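Local coordinates for protein glycosyl hydrolase, family 38 (Enterococcus faecalis, PDB 3LVT) that is a putative alpha-mannosidase of glycosyl hydrolase family 38 that probably binds carbohydrate, cleaves alpha-linked mannose and carries a bound calcium ion, at residues N532-V537 with D549-E554; S656-F661 with G779-G784; A206-W211 with N250-E255; P120-Y125 with N262-L267. All blocks are in the same frame, centred on the assembly; numbering follows the deposited sequence.

Contact 1 of 4, residues N532-V537 with D549-E554; sequences NEFIQV and DKKTGE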
loop_
_atom_site.group_PDB
_atom_site.type_symbol
_atom_site.label_atom_id
_atom_site.label_comp_id
_atom_site.label_asym_id
_atom_site.label_seq_id
_atom_site.Cartn_x
_atom_site.Cartn_y
_atom_site.Cartn_z
ATOM N N ASN A 532 0.893 31.049 8.125
ATOM C CA ASN A 532 1.648 31.395 6.944
ATOM C C ASN A 532 0.664 32.016 5.965
ATOM O O ASN A 532 -0.472 32.315 6.352
ATOM C CB ASN A 532 2.367 30.160 6.384
ATOM C CG ASN A 532 1.417 29.008 6.042
ATOM O OD1 ASN A 532 0.198 29.162 6.045
ATOM N ND2 ASN A 532 1.989 27.850 5.724
ATOM N N GLU A 533 1.075 32.225 4.720
ATOM C CA GLU A 533 0.166 32.799 3.706
ATOM C C GLU A 533 -1.126 31.989 3.527
ATOM O O GLU A 533 -2.181 32.559 3.293
ATOM C CB GLU A 533 0.863 32.972 2.345
ATOM C CG GLU A 533 2.014 31.973 2.089
ATOM C CD GLU A 533 2.477 31.933 0.625
ATOM O OE1 GLU A 533 3.704 32.100 0.372
ATOM O OE2 GLU A 533 1.608 31.733 -0.258
ATOM N N PHE A 534 -1.044 30.664 3.648
ATOM C CA PHE A 534 -2.189 29.802 3.333
ATOM C C PHE A 534 -3.182 29.677 4.475
ATOM O O PHE A 534 -4.376 29.687 4.243
ATOM C CB PHE A 534 -1.732 28.412 2.873
ATOM C CG PHE A 534 -0.639 28.430 1.832
ATOM C CD1 PHE A 534 0.693 28.246 2.197
ATOM C CD2 PHE A 534 -0.935 28.613 0.482
ATOM C CE1 PHE A 534 1.722 28.246 1.232
ATOM C CE2 PHE A 534 0.094 28.624 -0.496
ATOM C CZ PHE A 534 1.415 28.433 -0.111
ATOM N N ILE A 535 -2.681 29.560 5.704
ATOM C CA ILE A 535 -3.521 29.212 6.854
ATOM C C ILE A 535 -3.091 29.877 8.147
ATOM O O ILE A 535 -1.930 30.266 8.300
ATOM C CB ILE A 535 -3.615 27.652 7.115
ATOM C CG1 ILE A 535 -2.249 27.068 7.456
ATOM C CG2 ILE A 535 -4.263 26.922 5.941
ATOM C CD1 ILE A 535 -2.289 25.592 7.839
ATOM N N GLN A 536 -4.060 29.984 9.059
ATOM C CA GLN A 536 -3.884 30.479 10.411
ATOM C C GLN A 536 -4.448 29.429 11.397
ATOM O O GLN A 536 -5.595 28.974 11.240
ATOM C CB GLN A 536 -4.626 31.812 10.559
ATOM C CG GLN A 536 -4.275 32.612 11.811
ATOM C CD GLN A 536 -5.118 32.213 13.023
ATOM O OE1 GLN A 536 -6.325 32.021 12.900
ATOM N NE2 GLN A 536 -4.486 32.100 14.203
ATOM N N VAL A 537 -3.660 29.069 12.417
ATOM C CA VAL A 537 -4.015 27.994 13.345
ATOM C C VAL A 537 -4.000 28.393 14.813
ATOM O O VAL A 537 -2.997 28.871 15.332
ATOM C CB VAL A 537 -3.055 26.793 13.215
ATOM C CG1 VAL A 537 -3.532 25.644 14.103
ATOM C CG2 VAL A 537 -2.945 26.343 11.763
ATOM N N ASP A 549 -8.695 29.103 6.436
ATOM C CA ASP A 549 -8.046 29.157 5.131
ATOM C C ASP A 549 -7.943 30.635 4.764
ATOM O O ASP A 549 -8.951 31.306 4.582
ATOM C CB ASP A 549 -8.842 28.367 4.087
ATOM C CG ASP A 549 -8.093 28.208 2.760
ATOM O OD1 ASP A 549 -7.563 29.220 2.218
ATOM O OD2 ASP A 549 -8.046 27.061 2.246
ATOM N N LYS A 550 -6.727 31.158 4.681
ATOM C CA LYS A 550 -6.562 32.597 4.387
ATOM C C LYS A 550 -7.024 33.018 2.987
ATOM O O LYS A 550 -7.334 34.183 2.784
ATOM C CB LYS A 550 -5.161 33.094 4.726
ATOM C CG LYS A 550 -5.036 33.409 6.216
ATOM C CD LYS A 550 -3.601 33.354 6.760
ATOM C CE LYS A 550 -2.749 34.522 6.267
ATOM N NZ LYS A 550 -1.636 34.840 7.206
ATOM N N LYS A 551 -7.126 32.048 2.071
ATOM C CA LYS A 551 -7.505 32.283 0.674
ATOM C C LYS A 551 -9.009 32.102 0.368
ATOM O O LYS A 551 -9.528 32.735 -0.543
ATOM C CB LYS A 551 -6.687 31.395 -0.303
ATOM C CG LYS A 551 -5.193 31.224 -0.020
ATOM C CD LYS A 551 -4.452 32.534 0.083
ATOM C CE LYS A 551 -3.441 32.695 -1.058
ATOM N NZ LYS A 551 -2.152 31.959 -0.810
ATOM N N THR A 552 -9.697 31.219 1.092
ATOM C CA THR A 552 -11.139 31.035 0.888
ATOM C C THR A 552 -11.978 31.764 1.926
ATOM O O THR A 552 -13.162 32.037 1.689
ATOM C CB THR A 552 -11.558 29.563 0.952
ATOM O OG1 THR A 552 -11.538 29.120 2.325
ATOM C CG2 THR A 552 -10.652 28.696 0.082
ATOM N N GLY A 553 -11.379 32.040 3.085
ATOM C CA GLY A 553 -12.100 32.578 4.236
ATOM C C GLY A 553 -12.828 31.524 5.058
ATOM O O GLY A 553 -13.365 31.816 6.127
ATOM N N GLU A 554 -12.876 30.291 4.566
ATOM C CA GLU A 554 -13.542 29.227 5.326
ATOM C C GLU A 554 -12.742 28.896 6.573
ATOM O O GLU A 554 -11.509 28.835 6.538
ATOM C CB GLU A 554 -13.737 27.978 4.479
ATOM C CG GLU A 554 -14.425 28.232 3.135
ATOM C CD GLU A 554 -15.893 28.577 3.269
ATOM O OE1 GLU A 554 -16.461 28.427 4.374
ATOM O OE2 GLU A 554 -16.489 29.008 2.258
#
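Lys550 meets the turn before strand 535-539 with both its backbone and its side chain, at the place where the antiparallel hairpin partner, strand 545-549, ends. Its backbone N donates to Phe534 O at 2.8 Å, with 154° at the hydrogen. Its chain then runs along the 532-535 backbone and bends at chi3 (71°), which lets NZ donate to Asn532 O at 2.9 Å from above the carbonyl plane. The same ammonium forms a salt bridge with Glu531, at the end of strand 529-531, which probably balances part of its charge. Lys551 is held less firmly: NZ lies 3.8 Å from Glu533 OE2, a long salt bridge, and meets the Phe534 ring obliquely. The pairing beneath is an antiparallel non-hydrogen-bonded one between Ile535 and Asp549, with CA atoms 4.8 Å apart. Two Asx motifs shape the ends. Asp549 OD1 accepts from both Lys551 N and Thr552 N, the second from above the carboxylate plane, and this fixes the helical bend that presents the two lysines. On the facing turn, Asn532 ND2 reaches Ile653 O, while Asn532 OD1 accepts from Ile535 N at 2.9 Å, nearly along the C=O axis.

Contact 2 of 4, residues S656-F661 with G779-G784; sequences SNQLFF and GLSLHG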
loop_
_atom_site.group_PDB
_atom_site.type_symbol
_atom_site.label_atom_id
_atom_site.label_comp_id
_atom_site.label_asym_id
_atom_site.label_seq_id
_atom_site.Cartn_x
_atom_site.Cartn_y
_atom_site.Cartn_z
ATOM N N SER A 656 4.050 25.823 2.536
ATOM C CA SER A 656 3.022 24.819 2.303
ATOM C C SER A 656 1.794 25.041 3.162
ATOM O O SER A 656 1.885 25.541 4.284
ATOM C CB SER A 656 3.587 23.409 2.498
ATOM O OG SER A 656 2.579 22.423 2.388
ATOM N N ASN A 657 0.647 24.665 2.606
ATOM C CA ASN A 657 -0.632 24.735 3.298
ATOM C C ASN A 657 -0.928 23.454 4.086
ATOM O O ASN A 657 -1.945 23.365 4.769
ATOM C CB ASN A 657 -1.758 24.987 2.287
ATOM C CG ASN A 657 -1.918 23.838 1.301
ATOM O OD1 ASN A 657 -1.023 23.009 1.168
ATOM N ND2 ASN A 657 -3.053 23.783 0.614
ATOM N N GLN A 658 -0.057 22.462 3.991
ATOM C CA GLN A 658 -0.271 21.210 4.712
ATOM C C GLN A 658 0.073 21.310 6.186
ATOM O O GLN A 658 1.064 21.928 6.545
ATOM C CB GLN A 658 0.578 20.100 4.096
ATOM C CG GLN A 658 -0.001 19.451 2.841
ATOM C CD GLN A 658 1.011 18.577 2.136
ATOM O OE1 GLN A 658 2.219 18.849 2.151
ATOM N NE2 GLN A 658 0.527 17.516 1.515
ATOM N N LEU A 659 -0.739 20.682 7.035
ATOM C CA LEU A 659 -0.378 20.455 8.441
ATOM C C LEU A 659 -0.046 18.994 8.682
ATOM O O LEU A 659 -0.818 18.110 8.308
ATOM C CB LEU A 659 -1.532 20.792 9.350
ATOM C CG LEU A 659 -1.657 22.166 9.947
ATOM C CD1 LEU A 659 -2.822 22.106 10.867
ATOM C CD2 LEU A 659 -0.403 22.523 10.713
ATOM N N PHE A 660 1.078 18.744 9.334
ATOM C CA PHE A 660 1.528 17.392 9.618
ATOM C C PHE A 660 1.331 17.010 11.097
ATOM O O PHE A 660 1.677 17.782 11.988
ATOM C CB PHE A 660 3.010 17.291 9.271
ATOM C CG PHE A 660 3.287 17.063 7.818
ATOM C CD1 PHE A 660 4.391 16.321 7.431
ATOM C CD2 PHE A 660 2.462 17.564 6.846
ATOM C CE1 PHE A 660 4.660 16.091 6.091
ATOM C CE2 PHE A 660 2.728 17.339 5.504
ATOM C CZ PHE A 660 3.820 16.614 5.125
ATOM N N PHE A 661 0.779 15.826 11.364
ATOM C CA PHE A 661 0.632 15.392 12.745
ATOM C C PHE A 661 1.315 14.059 12.975
ATOM O O PHE A 661 1.236 13.144 12.163
ATOM C CB PHE A 661 -0.834 15.261 13.197
ATOM C CG PHE A 661 -1.766 16.267 12.618
ATOM C CD1 PHE A 661 -1.815 17.566 13.107
ATOM C CD2 PHE A 661 -2.643 15.908 11.600
ATOM C CE1 PHE A 661 -2.707 18.491 12.574
ATOM C CE2 PHE A 661 -3.533 16.836 11.062
ATOM C CZ PHE A 661 -3.555 18.131 11.560
ATOM N N GLY A 779 -2.209 13.858 8.300
ATOM C CA GLY A 779 -2.200 15.302 8.073
ATOM C C GLY A 779 -3.427 15.911 7.431
ATOM O O GLY A 779 -4.399 15.234 7.121
ATOM N N LEU A 780 -3.375 17.217 7.204
ATOM C CA LEU A 780 -4.568 17.928 6.780
ATOM C C LEU A 780 -4.242 18.951 5.719
ATOM O O LEU A 780 -3.177 19.571 5.749
ATOM C CB LEU A 780 -5.175 18.592 8.003
ATOM C CG LEU A 780 -6.421 19.444 7.888
ATOM C CD1 LEU A 780 -7.095 19.435 9.255
ATOM C CD2 LEU A 780 -6.063 20.885 7.455
ATOM N N SER A 781 -5.182 19.142 4.797
ATOM C CA SER A 781 -5.075 20.159 3.741
ATOM C C SER A 781 -6.443 20.709 3.414
ATOM O O SER A 781 -7.386 19.957 3.247
ATOM C CB SER A 781 -4.521 19.522 2.497
ATOM O OG SER A 781 -3.729 20.462 1.812
ATOM N N LEU A 782 -6.568 22.023 3.335
ATOM C CA LEU A 782 -7.834 22.656 2.982
ATOM C C LEU A 782 -7.774 23.127 1.549
ATOM O O LEU A 782 -6.705 23.522 1.084
ATOM C CB LEU A 782 -8.101 23.844 3.877
ATOM C CG LEU A 782 -7.966 23.647 5.382
ATOM C CD1 LEU A 782 -8.117 24.999 6.086
ATOM C CD2 LEU A 782 -8.973 22.618 5.931
ATOM N N HIS A 783 -8.908 23.076 0.842
ATOM C CA HIS A 783 -8.977 23.658 -0.508
ATOM C C HIS A 783 -10.246 24.470 -0.733
ATOM O O HIS A 783 -11.163 24.464 0.104
ATOM C CB HIS A 783 -8.779 22.601 -1.608
ATOM C CG HIS A 783 -9.912 21.617 -1.738
ATOM N ND1 HIS A 783 -9.827 20.314 -1.287
ATOM C CD2 HIS A 783 -11.145 21.741 -2.288
ATOM C CE1 HIS A 783 -10.957 19.681 -1.551
ATOM N NE2 HIS A 783 -11.776 20.526 -2.149
ATOM N N GLY A 784 -10.287 25.171 -1.864
ATOM C CA GLY A 784 -11.446 25.954 -2.266
ATOM C C GLY A 784 -12.336 25.244 -3.277
ATOM O O GLY A 784 -12.909 24.179 -2.979
#
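Leu659 and Leu780 form a buried hydrogen-bonded pair between strands 659-667 and 772-783, neighbours in the middle of a broad antiparallel sheet. The pairing rests on two backbone bonds: Leu659 N to Leu780 O at 3.0 Å and Leu780 N to Leu659 O at 2.9 Å. Both donors lie in the plane of the carbonyl they meet, and the short strand axes are 163° apart. Next along comes the non-hydrogen-bonded pair Phe660 with Gly779, whose CA atoms approach to 4.5 Å. At the other end Gln658 CA adds a CA-H...O contact of 3.5 Å to Leu780 O, which therefore faces two donors.

The Phe661 ring lies obliquely across the glycine: its CD2 is 3.6 Å from Gly779 CA, and its CE2 is 3.9 Å from Leu780 CB. Chi1 of Phe661 (-35°) keeps CG on the side of its own N and swings the ring over the partner strand. Where the strands part, Asn657 ND2 lies 3.6 Å from Ser781 OG, a looser polar approach.

Leu659 touches Ile547 of strand 545-549 and Leu780 touches Leu559 of strand 555-566, while Phe661 and Leu782 touch both strands. Gln658 NE2 makes a weak bond to Gln795 O in helix 789-799. Two antiparallel sheets packed through apolar side chains form a beta-sandwich arrangement here, consistent with the galactose-mutarotase-like C-terminal region of family 38 enzymes.

Contact 3 of 4, residues A206-W211 with N250-E255; sequences AAIAFW and NELFPE. With CA (calcium ion), chain B.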
loop_
_atom_site.group_PDB
_atom_site.type_symbol
_atom_site.label_atom_id
_atom_site.label_comp_id
_atom_site.label_asym_id
_atom_site.label_seq_id
_atom_site.Cartn_x
_atom_site.Cartn_y
_atom_site.Cartn_z
ATOM N N ALA A 206 -29.632 -42.337 -7.082
ATOM C CA ALA A 206 -29.117 -41.174 -6.338
ATOM C C ALA A 206 -28.559 -40.082 -7.257
ATOM O O ALA A 206 -28.983 -38.939 -7.183
ATOM C CB ALA A 206 -28.058 -41.615 -5.347
ATOM N N ALA A 207 -27.625 -40.451 -8.126
ATOM C CA ALA A 207 -27.030 -39.507 -9.058
ATOM C C ALA A 207 -28.083 -38.765 -9.891
ATOM O O ALA A 207 -28.037 -37.540 -9.987
ATOM C CB ALA A 207 -26.015 -40.209 -9.946
ATOM N N ILE A 208 -29.038 -39.493 -10.468
ATOM C CA ILE A 208 -30.108 -38.856 -11.253
ATOM C C ILE A 208 -30.705 -37.653 -10.511
ATOM O O ILE A 208 -30.675 -36.539 -11.027
ATOM C CB ILE A 208 -31.199 -39.864 -11.683
ATOM C CG1 ILE A 208 -30.637 -40.832 -12.732
ATOM C CG2 ILE A 208 -32.429 -39.151 -12.244
ATOM C CD1 ILE A 208 -31.394 -42.149 -12.841
ATOM N N ALA A 209 -31.214 -37.872 -9.301
ATOM C CA ALA A 209 -31.759 -36.780 -8.477
ATOM C C ALA A 209 -30.694 -35.736 -8.124
ATOM O O ALA A 209 -30.934 -34.523 -8.254
ATOM C CB ALA A 209 -32.397 -37.316 -7.218
ATOM N N PHE A 210 -29.536 -36.214 -7.667
ATOM C CA PHE A 210 -28.413 -35.349 -7.396
ATOM C C PHE A 210 -28.164 -34.419 -8.596
ATOM O O PHE A 210 -28.245 -33.204 -8.432
ATOM C CB PHE A 210 -27.147 -36.141 -7.031
ATOM C CG PHE A 210 -25.924 -35.271 -6.849
ATOM C CD1 PHE A 210 -25.589 -34.771 -5.593
ATOM C CD2 PHE A 210 -25.121 -34.927 -7.943
ATOM C CE1 PHE A 210 -24.466 -33.963 -5.416
ATOM C CE2 PHE A 210 -23.987 -34.111 -7.774
ATOM C CZ PHE A 210 -23.662 -33.632 -6.505
ATOM N N TRP A 211 -27.896 -34.982 -9.783
ATOM C CA TRP A 211 -27.640 -34.158 -10.963
ATOM C C TRP A 211 -28.824 -33.303 -11.343
ATOM O O TRP A 211 -28.653 -32.136 -11.648
ATOM C CB TRP A 211 -27.123 -34.955 -12.171
ATOM C CG TRP A 211 -25.721 -35.405 -11.989
ATOM C CD1 TRP A 211 -25.267 -36.695 -11.995
ATOM C CD2 TRP A 211 -24.585 -34.583 -11.706
ATOM N NE1 TRP A 211 -23.912 -36.725 -11.751
ATOM C CE2 TRP A 211 -23.474 -35.441 -11.560
ATOM C CE3 TRP A 211 -24.396 -33.205 -11.563
ATOM C CZ2 TRP A 211 -22.192 -34.962 -11.286
ATOM C CZ3 TRP A 211 -23.124 -32.730 -11.285
ATOM C CH2 TRP A 211 -22.037 -33.605 -11.157
ATOM N N ASN A 250 -23.154 -39.022 -18.132
ATOM C CA ASN A 250 -23.457 -39.045 -19.546
ATOM C C ASN A 250 -24.375 -40.167 -19.974
ATOM O O ASN A 250 -25.144 -40.004 -20.926
ATOM C CB ASN A 250 -22.177 -39.085 -20.353
ATOM C CG ASN A 250 -21.694 -37.704 -20.719
ATOM O OD1 ASN A 250 -22.487 -36.852 -21.122
ATOM N ND2 ASN A 250 -20.390 -37.463 -20.566
ATOM N N GLU A 251 -24.271 -41.310 -19.291
ATOM C CA GLU A 251 -25.210 -42.424 -19.448
ATOM C C GLU A 251 -26.630 -41.943 -19.145
ATOM O O GLU A 251 -27.571 -42.336 -19.815
ATOM C CB GLU A 251 -24.912 -43.557 -18.454
ATOM C CG GLU A 251 -23.688 -44.459 -18.676
ATOM C CD GLU A 251 -23.595 -45.570 -17.585
ATOM O OE1 GLU A 251 -24.437 -46.514 -17.599
ATOM O OE2 GLU A 251 -22.691 -45.497 -16.706
ATOM N N LEU A 252 -26.777 -41.104 -18.123
ATOM C CA LEU A 252 -28.089 -40.796 -17.545
ATOM C C LEU A 252 -28.946 -39.820 -18.301
ATOM O O LEU A 252 -30.165 -39.964 -18.320
ATOM C CB LEU A 252 -27.936 -40.278 -16.124
ATOM C CG LEU A 252 -27.253 -41.221 -15.124
ATOM C CD1 LEU A 252 -27.077 -40.496 -13.797
ATOM C CD2 LEU A 252 -28.025 -42.528 -14.943
ATOM N N PHE A 253 -28.319 -38.808 -18.895
ATOM C CA PHE A 253 -29.060 -37.724 -19.549
ATOM C C PHE A 253 -28.808 -37.605 -21.055
ATOM O O PHE A 253 -27.682 -37.380 -21.509
ATOM C CB PHE A 253 -28.794 -36.390 -18.845
ATOM C CG PHE A 253 -29.256 -36.364 -17.416
ATOM C CD1 PHE A 253 -30.572 -36.057 -17.106
ATOM C CD2 PHE A 253 -28.373 -36.663 -16.381
ATOM C CE1 PHE A 253 -31.001 -36.041 -15.775
ATOM C CE2 PHE A 253 -28.787 -36.660 -15.053
ATOM C CZ PHE A 253 -30.097 -36.348 -14.744
ATOM N N PRO A 254 -29.869 -37.773 -21.837
ATOM C CA PRO A 254 -29.768 -37.631 -23.283
ATOM C C PRO A 254 -29.672 -36.163 -23.713
ATOM O O PRO A 254 -29.073 -35.879 -24.750
ATOM C CB PRO A 254 -31.069 -38.257 -23.797
ATOM C CG PRO A 254 -32.055 -38.177 -22.627
ATOM C CD PRO A 254 -31.237 -38.082 -21.361
ATOM N N GLU A 255 -30.256 -35.252 -22.929
ATOM C CA GLU A 255 -30.202 -33.819 -23.241
ATOM C C GLU A 255 -29.050 -33.067 -22.560
ATOM O O GLU A 255 -28.936 -31.847 -22.689
ATOM C CB GLU A 255 -31.563 -33.123 -23.001
ATOM C CG GLU A 255 -31.843 -32.664 -21.579
ATOM C CD GLU A 255 -32.627 -33.688 -20.726
ATOM O OE1 GLU A 255 -32.197 -34.873 -20.596
ATOM O OE2 GLU A 255 -33.673 -33.279 -20.162
HETATM CA CA CA B . -25.480 -37.433 -22.363
#
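Phe253 brings the outer end of its ring, CE2 and CZ, to helix 204-221, touching Trp211 and Ile208. From CB the chain leaves with CG anti to its own carbonyl carbon (chi1 -62°), and the ring therefore heads away from the carbonyl group. Farther out, CE2 comes 3.7 Å from Trp211 CB, which meets the ring obliquely. At the tip, CZ lies 3.8 Å from Ile208 O, and that oxygen sits at the ring edge, near its plane.

The preceding Leu252 fills in beside it with both methyls. Its CD1 is 3.7 Å from Ile208 CG1 and 4.0 Å from Ala207 CB, while CD2 also touches Ile208 CG1 and reaches its CD1. No hydrogen bond crosses this interface; apart from Ile208 O, the contacts are between apolar side-chain atoms.

The backbone of Phe253 does different work: its O binds the calcium ion at 2.4 Å, joined by Tyr256 O. Asn250 completes the site at longer range, its backbone O 3.0 Å and OD1 3.3 Å from the calcium ion; ND2 bonds to Phe258 O. The calcium thus marks the bend where helix 242-252 ends and strand 256-260 begins, with helix 204-221 packed alongside and Trp211 reaching the Phe258 ring of that strand.

Contact 4 of 4, residues P120-Y125 with N262-L267; sequences PVQLGY and NFDDYL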
loop_
_atom_site.group_PDB
_atom_site.type_symbol
_atom_site.label_atom_id
_atom_site.label_comp_id
_atom_site.label_asym_id
_atom_site.label_seq_id
_atom_site.Cartn_x
_atom_site.Cartn_y
_atom_site.Cartn_z
ATOM N N PRO A 120 0.357 -21.044 -20.678
ATOM C CA PRO A 120 -0.375 -19.953 -21.298
ATOM C C PRO A 120 -1.156 -19.238 -20.218
ATOM O O PRO A 120 -1.365 -19.783 -19.134
ATOM C CB PRO A 120 -1.337 -20.672 -22.231
ATOM C CG PRO A 120 -1.636 -21.979 -21.500
ATOM C CD PRO A 120 -0.323 -22.347 -20.847
ATOM N N VAL A 121 -1.605 -18.038 -20.533
ATOM C CA VAL A 121 -2.308 -17.190 -19.586
ATOM C C VAL A 121 -3.696 -17.724 -19.221
ATOM O O VAL A 121 -4.513 -18.015 -20.104
ATOM C CB VAL A 121 -2.414 -15.759 -20.145
ATOM C CG1 VAL A 121 -2.891 -14.816 -19.085
ATOM C CG2 VAL A 121 -1.056 -15.305 -20.656
ATOM N N GLN A 122 -3.940 -17.844 -17.915
ATOM C CA GLN A 122 -5.260 -18.180 -17.368
ATOM C C GLN A 122 -6.070 -16.934 -17.074
ATOM O O GLN A 122 -5.518 -15.852 -16.936
ATOM C CB GLN A 122 -5.128 -18.973 -16.069
ATOM C CG GLN A 122 -4.435 -20.295 -16.226
ATOM C CD GLN A 122 -5.021 -21.113 -17.348
ATOM O OE1 GLN A 122 -4.410 -21.253 -18.406
ATOM N NE2 GLN A 122 -6.221 -21.638 -17.141
ATOM N N LEU A 123 -7.381 -17.088 -16.958
ATOM C CA LEU A 123 -8.218 -16.014 -16.461
ATOM C C LEU A 123 -7.739 -15.561 -15.081
ATOM O O LEU A 123 -7.082 -16.332 -14.361
ATOM C CB LEU A 123 -9.685 -16.462 -16.373
ATOM C CG LEU A 123 -10.167 -17.780 -15.732
ATOM C CD1 LEU A 123 -9.740 -18.006 -14.297
ATOM C CD2 LEU A 123 -11.672 -17.804 -15.812
ATOM N N GLY A 124 -8.062 -14.314 -14.724
ATOM C CA GLY A 124 -7.924 -13.831 -13.356
ATOM C C GLY A 124 -8.883 -14.617 -12.491
ATOM O O GLY A 124 -9.985 -14.947 -12.920
ATOM N N TYR A 125 -8.469 -14.930 -11.275
ATOM C CA TYR A 125 -9.221 -15.854 -10.439
ATOM C C TYR A 125 -9.468 -15.237 -9.078
ATOM O O TYR A 125 -8.528 -14.804 -8.424
ATOM C CB TYR A 125 -8.425 -17.144 -10.323
ATOM C CG TYR A 125 -9.118 -18.305 -9.653
ATOM C CD1 TYR A 125 -10.240 -18.920 -10.213
ATOM C CD2 TYR A 125 -8.607 -18.834 -8.486
ATOM C CE1 TYR A 125 -10.845 -20.013 -9.584
ATOM C CE2 TYR A 125 -9.203 -19.921 -7.859
ATOM C CZ TYR A 125 -10.308 -20.503 -8.404
ATOM O OH TYR A 125 -10.842 -21.573 -7.728
ATOM N N ASN A 262 -12.082 -27.269 -18.497
ATOM C CA ASN A 262 -11.197 -26.244 -17.976
ATOM C C ASN A 262 -11.722 -24.877 -18.396
ATOM O O ASN A 262 -12.442 -24.768 -19.400
ATOM C CB ASN A 262 -9.777 -26.455 -18.496
ATOM C CG ASN A 262 -9.708 -26.467 -20.010
ATOM O OD1 ASN A 262 -9.761 -27.535 -20.632
ATOM N ND2 ASN A 262 -9.601 -25.279 -20.618
ATOM N N PHE A 263 -11.356 -23.856 -17.625
ATOM C CA PHE A 263 -11.766 -22.474 -17.887
ATOM C C PHE A 263 -11.477 -21.975 -19.308
ATOM O O PHE A 263 -12.327 -21.326 -19.894
ATOM C CB PHE A 263 -11.184 -21.495 -16.837
ATOM C CG PHE A 263 -11.965 -21.440 -15.534
ATOM C CD1 PHE A 263 -13.202 -20.817 -15.471
ATOM C CD2 PHE A 263 -11.446 -21.994 -14.369
ATOM C CE1 PHE A 263 -13.923 -20.755 -14.254
ATOM C CE2 PHE A 263 -12.153 -21.948 -13.156
ATOM C CZ PHE A 263 -13.390 -21.331 -13.097
ATOM N N ASP A 264 -10.309 -22.291 -19.867
ATOM C CA ASP A 264 -9.952 -21.812 -21.214
ATOM C C ASP A 264 -11.021 -22.192 -22.236
ATOM O O ASP A 264 -11.572 -21.308 -22.931
ATOM C CB ASP A 264 -8.573 -22.328 -21.677
ATOM C CG ASP A 264 -7.399 -21.562 -21.051
ATOM O OD1 ASP A 264 -7.552 -20.354 -20.737
ATOM O OD2 ASP A 264 -6.311 -22.174 -20.873
ATOM N N ASP A 265 -11.300 -23.502 -22.300
ATOM C CA ASP A 265 -12.299 -24.092 -23.196
ATOM C C ASP A 265 -13.690 -23.508 -22.949
ATOM O O ASP A 265 -14.393 -23.147 -23.900
ATOM C CB ASP A 265 -12.362 -25.633 -23.037
ATOM C CG ASP A 265 -11.209 -26.360 -23.731
ATOM O OD1 ASP A 265 -10.513 -25.759 -24.589
ATOM O OD2 ASP A 265 -11.002 -27.548 -23.414
ATOM N N TYR A 266 -14.080 -23.426 -21.676
ATOM C CA TYR A 266 -15.407 -22.967 -21.319
ATOM C C TYR A 266 -15.580 -21.482 -21.653
ATOM O O TYR A 266 -16.692 -21.026 -21.960
ATOM C CB TYR A 266 -15.711 -23.238 -19.845
ATOM C CG TYR A 266 -17.042 -22.661 -19.412
ATOM C CD1 TYR A 266 -18.241 -23.332 -19.689
ATOM C CD2 TYR A 266 -17.110 -21.423 -18.754
ATOM C CE1 TYR A 266 -19.466 -22.796 -19.317
ATOM C CE2 TYR A 266 -18.329 -20.878 -18.370
ATOM C CZ TYR A 266 -19.504 -21.569 -18.653
ATOM O OH TYR A 266 -20.710 -21.028 -18.287
ATOM N N LEU A 267 -14.481 -20.734 -21.600
ATOM C CA LEU A 267 -14.528 -19.321 -21.944
ATOM C C LEU A 267 -14.768 -19.120 -23.426
ATOM O O LEU A 267 -15.474 -18.189 -23.799
ATOM C CB LEU A 267 -13.251 -18.591 -21.526
ATOM C CG LEU A 267 -13.086 -18.245 -20.043
ATOM C CD1 LEU A 267 -11.747 -17.557 -19.811
ATOM C CD2 LEU A 267 -14.248 -17.396 -19.527
#
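Leu123 points at Phe263 and crosses its ring obliquely, its two methyls using different parts of it. CD1 stands over one ring face, 4.2 Å above the plane and displaced toward the rim; CD2 lies over the same face but nearer the rim, 3.4 Å from Phe263 CD1. With chi1 of 48°, Leu123 CG sits between its own backbone N and carbonyl carbon, and this torsion sends the branched end to the helix. CD2 also touches Leu267 CD1 at 4.0 Å; residues 263 and 267, one helical turn apart, thus take the leucine from two points. Tyr125 comes to the far part of the aromatic ring, its CE1 4.3 Å from Phe263 CE2, obliquely. His53 meets the rings of both Tyr125 and Phe263 edge-to-face and so links them into one aromatic cluster.

The contact joins the first turn of helix 263-272 to the approach to strand 124-126, an outermost strand of a mixed sheet. This lies in the N-terminal region, which in family 38 enzymes has a beta/alpha barrel-like fold; the helix packed on strands 147-150 and 184-189 agrees with that. Neighbouring strands floor the same apolar patch: Leu123, Phe263 and Leu267 all touch strand 147-150, and the last two also meet Leu188.

Toward the more exposed end the chemistry turns polar. The side chains of Gln122 and Asp264 cross at about a right angle, with amide and carboxylate planes 64° apart. Past them Asp264 OD1 lies 3.9 Å from Val121 O, and Asn262 occupies the N-cap position of the helix.

How the contacts relate
Contacts 1 and 2 adjoin, with centres about 10 Å apart: Phe534 packs on Asn657, and Asp549 OD2 on Leu782 CB. Contact 2 is the buried one, paired through backbone bonds with apolar side chains facing a second sheet, whereas contact 1 closes the turns at the strand ends near the surface, with lysines and Asx motifs. Contacts 3 and 4 lie on the opposite side of the chain's centre, both in the family 38 N-terminal domain range, centres about 27 Å apart. Both rest mainly on apolar side chains; contact 3, with no hydrogen bond across it, packs a helix against another's end and the calcium-binding turn after it, while contact 4 sets a helix against a strand approach.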